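Long-range contact in single-strand DNA-binding protein (Agrobacterium tumefaciens, PDB 3BTP), which binds single-stranded DNA regardless of its sequence and mediates nuclear uptake of the transferred T-DNA strand during crown gall transformation: residues A165-L179 / K189-R201. Residues are numbered along the deposited sequence; the frame is centred on the assembly and turned at random.
Sequences AFERIDLPEQLAAQL and KQCFQYKLEVWNR. Unlike the reference sequence in segment 165-179: Leu171 (reference Ile).
Phe166 drops as a knob into the hole formed by Phe192, Lys195, Leu196 and Trp199 on helix 186-206. With CG anti to its backbone N (chi1 -173°), its ring swings toward that helix and sets its CD1 edge over one face of the Trp199 indole. The pair is edge-to-face, ring planes at 74° and Phe166 CD1 3.7 Å from Trp199 CD2. Lys195 CB lies over a face of the same phenyl ring in a CH-pi contact, and Phe192 meets it obliquely, with Phe192 CE1 3.6 Å from Phe166 CZ, completing an aromatic cluster.

The polar part belongs to Lys195. Its aliphatic chain, extended beyond CG, passes along Ile169, with Lys195 CD 3.5 Å from Phe166 O, and brings Lys195 NZ to a salt bridge with Glu167 OE1 at 2.7 Å, met nearly along the carboxylate C-O axis. Lys195 NZ also donates to the backbone Glu167 O at 2.8 Å, tilted 30° from the carbonyl plane, so one ammonium is held by the Glu167 carboxylate and backbone carbonyl, with a weak third bond to Ile169 O.

Apolar contacts carry the rest. Ile169 CG2 rests on Val198 CG1 at 3.9 Å, while CD1 reaches the Trp199 edge. Around Tyr194 gather Leu171 CD2, Leu175 CD1 and the Pro172 ring, whose CD lies 3.5 Å from Tyr194 CZ.

The contact thus lays helix 162-167 and the loop leading to helix 173-177 along helix 186-206. Beside it, Ala165 and Trp199 also pack on strand 149-153, and Trp199 NE1 is hydrogen-bonded to Thr211 O.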
loop_
_atom_site.group_PDB
_atom_site.type_symbol
_atom_site.label_atom_id
_atom_site.label_comp_id
_atom_site.label_asym_id
_atom_site.label_seq_id
_atom_site.Cartn_x
_atom_site.Cartn_y
_atom_site.Cartn_z
ATOM N N ALA A 165 6.802 -10.509 7.686
ATOM C CA ALA A 165 5.706 -10.512 8.619
ATOM C C ALA A 165 6.130 -10.080 10.002
ATOM O O ALA A 165 5.401 -9.353 10.677
ATOM C CB ALA A 165 4.935 -11.983 8.654
ATOM N N PHE A 166 7.290 -10.571 10.457
ATOM C CA PHE A 166 7.834 -10.198 11.760
ATOM C C PHE A 166 8.084 -8.679 11.866
ATOM O O PHE A 166 7.623 -8.020 12.807
ATOM C CB PHE A 166 9.138 -10.953 12.006
ATOM C CG PHE A 166 9.698 -10.747 13.433
ATOM C CD1 PHE A 166 9.262 -11.511 14.505
ATOM C CD2 PHE A 166 10.659 -9.824 13.676
ATOM C CE1 PHE A 166 9.768 -11.277 15.796
ATOM C CE2 PHE A 166 11.151 -9.612 14.948
ATOM C CZ PHE A 166 10.692 -10.334 15.993
ATOM N N GLU A 167 8.846 -8.118 10.926
ATOM C CA GLU A 167 9.159 -6.670 10.977
ATOM C C GLU A 167 7.927 -5.793 10.764
ATOM O O GLU A 167 7.912 -4.629 11.189
ATOM C CB GLU A 167 10.319 -6.293 10.012
ATOM C CG GLU A 167 11.685 -6.802 10.606
ATOM C CD GLU A 167 11.998 -6.170 12.012
ATOM O OE1 GLU A 167 11.322 -5.177 12.405
ATOM O OE2 GLU A 167 12.919 -6.606 12.719
ATOM N N ARG A 168 6.908 -6.323 10.119
ATOM C CA ARG A 168 5.652 -5.580 9.932
ATOM C C ARG A 168 4.877 -5.381 11.250
ATOM O O ARG A 168 3.998 -4.516 11.339
ATOM C CB ARG A 168 4.788 -6.254 8.834
ATOM C CG ARG A 168 3.278 -5.911 8.776
ATOM C CD ARG A 168 3.112 -4.759 7.840
ATOM N NE ARG A 168 1.825 -4.017 7.747
ATOM C CZ ARG A 168 1.454 -3.052 8.574
ATOM N NH1 ARG A 168 2.144 -2.791 9.683
ATOM N NH2 ARG A 168 0.370 -2.365 8.306
ATOM N N ILE A 169 5.198 -6.150 12.289
ATOM C CA ILE A 169 4.650 -5.823 13.610
ATOM C C ILE A 169 5.127 -4.417 13.982
ATOM O O ILE A 169 6.335 -4.081 13.873
ATOM C CB ILE A 169 4.956 -6.857 14.718
ATOM C CG1 ILE A 169 4.449 -8.305 14.347
ATOM C CG2 ILE A 169 4.337 -6.345 16.076
ATOM C CD1 ILE A 169 5.341 -9.572 14.912
ATOM N N ASP A 170 4.208 -3.537 14.335
ATOM C CA ASP A 170 4.651 -2.157 14.581
ATOM C C ASP A 170 4.800 -1.906 16.089
ATOM O O ASP A 170 4.155 -2.560 16.890
ATOM C CB ASP A 170 3.723 -1.115 13.954
ATOM C CG ASP A 170 2.373 -1.142 14.573
ATOM O OD1 ASP A 170 1.882 -2.272 14.780
ATOM O OD2 ASP A 170 1.813 -0.045 14.898
ATOM N N LEU A 171 5.692 -1.000 16.460
ATOM C CA LEU A 171 5.780 -0.646 17.881
ATOM C C LEU A 171 4.799 0.469 18.239
ATOM O O LEU A 171 4.769 1.516 17.569
ATOM C CB LEU A 171 7.212 -0.231 18.274
ATOM C CG LEU A 171 8.143 -1.307 17.662
ATOM C CD1 LEU A 171 9.489 -0.705 17.582
ATOM C CD2 LEU A 171 8.167 -2.638 18.447
ATOM N N PRO A 172 4.036 0.250 19.310
ATOM C CA PRO A 172 3.241 1.272 19.972
ATOM C C PRO A 172 4.011 2.567 20.151
ATOM O O PRO A 172 5.168 2.560 20.614
ATOM C CB PRO A 172 2.926 0.636 21.321
ATOM C CG PRO A 172 2.765 -0.814 20.961
ATOM C CD PRO A 172 3.886 -1.059 19.960
ATOM N N GLU A 173 3.377 3.638 19.661
ATOM C CA GLU A 173 3.652 5.050 19.989
ATOM C C GLU A 173 4.304 5.313 21.371
ATOM O O GLU A 173 5.307 5.997 21.451
ATOM C CB GLU A 173 2.329 5.856 19.888
ATOM C CG GLU A 173 2.401 7.334 20.403
ATOM C CD GLU A 173 3.624 8.087 19.854
ATOM O OE1 GLU A 173 4.084 7.720 18.732
ATOM O OE2 GLU A 173 4.133 9.020 20.546
ATOM N N GLN A 174 3.731 4.765 22.432
ATOM C CA GLN A 174 4.192 5.088 23.772
ATOM C C GLN A 174 5.522 4.425 24.038
ATOM O O GLN A 174 6.459 5.060 24.534
ATOM C CB GLN A 174 3.154 4.703 24.845
ATOM C CG GLN A 174 1.870 5.603 24.881
ATOM C CD GLN A 174 2.099 7.134 24.625
ATOM O OE1 GLN A 174 2.538 7.898 25.516
ATOM N NE2 GLN A 174 1.758 7.578 23.406
ATOM N N LEU A 175 5.584 3.145 23.682
ATOM C CA LEU A 175 6.790 2.338 23.788
ATOM C C LEU A 175 7.899 2.947 22.949
ATOM O O LEU A 175 8.990 3.166 23.453
ATOM C CB LEU A 175 6.483 0.900 23.372
ATOM C CG LEU A 175 7.427 -0.273 23.618
ATOM C CD1 LEU A 175 6.675 -1.516 23.187
ATOM C CD2 LEU A 175 8.749 -0.176 22.833
ATOM N N ALA A 176 7.628 3.272 21.691
ATOM C CA ALA A 176 8.653 3.934 20.895
ATOM C C ALA A 176 9.262 5.149 21.651
ATOM O O ALA A 176 10.464 5.173 21.891
ATOM C CB ALA A 176 8.130 4.302 19.478
ATOM N N ALA A 177 8.419 6.112 22.061
ATOM C CA ALA A 177 8.834 7.361 22.771
ATOM C C ALA A 177 9.761 7.137 23.997
ATOM O O ALA A 177 10.841 7.735 24.123
ATOM C CB ALA A 177 7.564 8.207 23.169
ATOM N N GLN A 178 9.301 6.250 24.864
ATOM C CA GLN A 178 9.981 5.714 26.061
ATOM C C GLN A 178 11.186 4.796 25.749
ATOM O O GLN A 178 11.117 3.630 26.073
ATOM C CB GLN A 178 8.900 4.863 26.782
ATOM C CG GLN A 178 9.324 3.901 27.874
ATOM C CD GLN A 178 8.504 2.584 27.914
ATOM O OE1 GLN A 178 9.082 1.508 28.086
ATOM N NE2 GLN A 178 7.163 2.671 27.760
ATOM N N LEU A 179 12.274 5.266 25.133
ATOM C CA LEU A 179 13.175 4.300 24.426
ATOM C C LEU A 179 14.069 4.977 23.366
ATOM O O LEU A 179 13.689 5.992 22.757
ATOM C CB LEU A 179 12.321 3.200 23.750
ATOM C CG LEU A 179 12.587 1.704 23.551
ATOM C CD1 LEU A 179 12.245 0.810 24.791
ATOM C CD2 LEU A 179 11.791 1.261 22.334
ATOM N N LYS A 189 17.309 -4.202 20.665
ATOM C CA LYS A 189 16.983 -5.302 21.582
ATOM C C LYS A 189 15.519 -5.292 22.024
ATOM O O LYS A 189 14.870 -6.324 21.976
ATOM C CB LYS A 189 17.919 -5.348 22.809
ATOM C CG LYS A 189 17.681 -6.605 23.675
ATOM C CD LYS A 189 18.815 -6.921 24.612
ATOM C CE LYS A 189 18.840 -8.455 24.996
ATOM N NZ LYS A 189 18.046 -8.828 26.242
ATOM N N GLN A 190 15.003 -4.139 22.434
ATOM C CA GLN A 190 13.663 -4.055 23.062
ATOM C C GLN A 190 12.550 -4.088 22.000
ATOM O O GLN A 190 11.473 -4.671 22.217
ATOM C CB GLN A 190 13.503 -2.810 23.966
ATOM C CG GLN A 190 14.597 -2.611 25.040
ATOM C CD GLN A 190 14.087 -2.455 26.511
ATOM O OE1 GLN A 190 14.892 -2.550 27.447
ATOM N NE2 GLN A 190 12.780 -2.207 26.714
ATOM N N CYS A 191 12.814 -3.446 20.870
ATOM C CA CYS A 191 11.944 -3.588 19.705
ATOM C C CYS A 191 11.773 -5.056 19.302
ATOM O O CYS A 191 10.651 -5.515 19.123
ATOM C CB CYS A 191 12.499 -2.776 18.535
ATOM S SG CYS A 191 12.105 -1.029 18.694
ATOM N N PHE A 192 12.891 -5.782 19.196
ATOM C CA PHE A 192 12.878 -7.217 18.880
ATOM C C PHE A 192 12.084 -8.072 19.923
ATOM O O PHE A 192 11.237 -8.935 19.565
ATOM C CB PHE A 192 14.321 -7.737 18.657
ATOM C CG PHE A 192 14.382 -9.196 18.415
ATOM C CD1 PHE A 192 14.078 -9.718 17.172
ATOM C CD2 PHE A 192 14.695 -10.081 19.471
ATOM C CE1 PHE A 192 14.084 -11.107 16.965
ATOM C CE2 PHE A 192 14.716 -11.426 19.275
ATOM C CZ PHE A 192 14.420 -11.936 17.984
ATOM N N GLN A 193 12.307 -7.776 21.202
ATOM C CA GLN A 193 11.663 -8.502 22.283
ATOM C C GLN A 193 10.203 -8.145 22.219
ATOM O O GLN A 193 9.357 -9.014 22.369
ATOM C CB GLN A 193 12.275 -8.185 23.707
ATOM C CG GLN A 193 13.633 -8.789 24.000
ATOM C CD GLN A 193 14.266 -8.400 25.419
ATOM O OE1 GLN A 193 14.059 -7.279 25.985
ATOM N NE2 GLN A 193 15.039 -9.355 25.976
ATOM N N TYR A 194 9.882 -6.877 21.985
ATOM C CA TYR A 194 8.449 -6.530 21.805
ATOM C C TYR A 194 7.770 -7.321 20.651
ATOM O O TYR A 194 6.688 -7.913 20.824
ATOM C CB TYR A 194 8.214 -5.018 21.607
ATOM C CG TYR A 194 6.716 -4.762 21.371
ATOM C CD1 TYR A 194 5.844 -4.564 22.444
ATOM C CD2 TYR A 194 6.168 -4.823 20.070
ATOM C CE1 TYR A 194 4.438 -4.338 22.237
ATOM C CE2 TYR A 194 4.784 -4.617 19.832
ATOM C CZ TYR A 194 3.930 -4.390 20.916
ATOM O OH TYR A 194 2.581 -4.206 20.677
ATOM N N LYS A 195 8.371 -7.283 19.448
ATOM C CA LYS A 195 7.796 -8.032 18.287
ATOM C C LYS A 195 7.799 -9.568 18.505
ATOM O O LYS A 195 6.873 -10.256 18.071
ATOM C CB LYS A 195 8.500 -7.631 16.969
ATOM C CG LYS A 195 8.399 -6.128 16.612
ATOM C CD LYS A 195 8.975 -5.842 15.225
ATOM C CE LYS A 195 9.131 -4.400 15.013
ATOM N NZ LYS A 195 9.203 -4.036 13.561
ATOM N N LEU A 196 8.858 -10.092 19.152
ATOM C CA LEU A 196 8.968 -11.542 19.505
ATOM C C LEU A 196 7.767 -12.031 20.315
ATOM O O LEU A 196 7.225 -13.114 20.038
ATOM C CB LEU A 196 10.303 -11.866 20.217
ATOM C CG LEU A 196 10.643 -13.332 20.521
ATOM C CD1 LEU A 196 10.839 -14.147 19.197
ATOM C CD2 LEU A 196 11.875 -13.513 21.477
ATOM N N GLU A 197 7.260 -11.215 21.242
ATOM C CA GLU A 197 6.093 -11.669 22.013
ATOM C C GLU A 197 4.792 -11.633 21.230
ATOM O O GLU A 197 3.968 -12.462 21.382
ATOM C CB GLU A 197 5.904 -10.870 23.277
ATOM C CG GLU A 197 7.101 -10.183 23.783
ATOM C CD GLU A 197 6.925 -9.861 25.254
ATOM O OE1 GLU A 197 5.997 -9.034 25.571
ATOM O OE2 GLU A 197 7.680 -10.483 26.072
ATOM N N VAL A 198 4.599 -10.628 20.392
ATOM C CA VAL A 198 3.457 -10.600 19.489
ATOM C C VAL A 198 3.544 -11.806 18.564
ATOM O O VAL A 198 2.576 -12.529 18.389
ATOM C CB VAL A 198 3.436 -9.272 18.736
ATOM C CG1 VAL A 198 2.253 -9.199 17.807
ATOM C CG2 VAL A 198 3.382 -8.155 19.802
ATOM N N TRP A 199 4.723 -12.023 17.999
ATOM C CA TRP A 199 4.933 -13.076 17.009
ATOM C C TRP A 199 4.633 -14.452 17.615
ATOM O O TRP A 199 3.865 -15.236 17.052
ATOM C CB TRP A 199 6.421 -12.990 16.618
ATOM C CG TRP A 199 6.920 -14.087 15.756
ATOM C CD1 TRP A 199 7.664 -15.180 16.141
ATOM C CD2 TRP A 199 6.773 -14.177 14.328
ATOM N NE1 TRP A 199 7.960 -15.937 15.059
ATOM C CE2 TRP A 199 7.437 -15.354 13.926
ATOM C CE3 TRP A 199 6.199 -13.343 13.351
ATOM C CZ2 TRP A 199 7.548 -15.723 12.583
ATOM C CZ3 TRP A 199 6.267 -13.735 12.007
ATOM C CH2 TRP A 199 6.954 -14.897 11.639
ATOM N N ASN A 200 5.274 -14.747 18.752
ATOM C CA ASN A 200 5.051 -15.988 19.556
ATOM C C ASN A 200 3.618 -16.257 19.971
ATOM O O ASN A 200 3.082 -17.383 19.821
ATOM C CB ASN A 200 5.973 -15.986 20.766
ATOM C CG ASN A 200 7.357 -16.386 20.386
ATOM O OD1 ASN A 200 8.299 -16.247 21.164
ATOM N ND2 ASN A 200 7.501 -16.908 19.146
ATOM N N ARG A 201 2.968 -15.221 20.458
ATOM C CA ARG A 201 1.547 -15.341 20.816
ATOM C C ARG A 201 0.676 -15.566 19.567
ATOM O O ARG A 201 -0.255 -16.351 19.607
ATOM C CB ARG A 201 1.088 -14.115 21.631
ATOM C CG ARG A 201 -0.414 -14.046 22.008
ATOM C CD ARG A 201 -0.912 -12.570 22.099
ATOM N NE ARG A 201 -0.011 -11.744 22.908
ATOM C CZ ARG A 201 0.344 -10.470 22.673
ATOM N NH1 ARG A 201 -0.132 -9.752 21.639
ATOM N NH2 ARG A 201 1.214 -9.900 23.501
#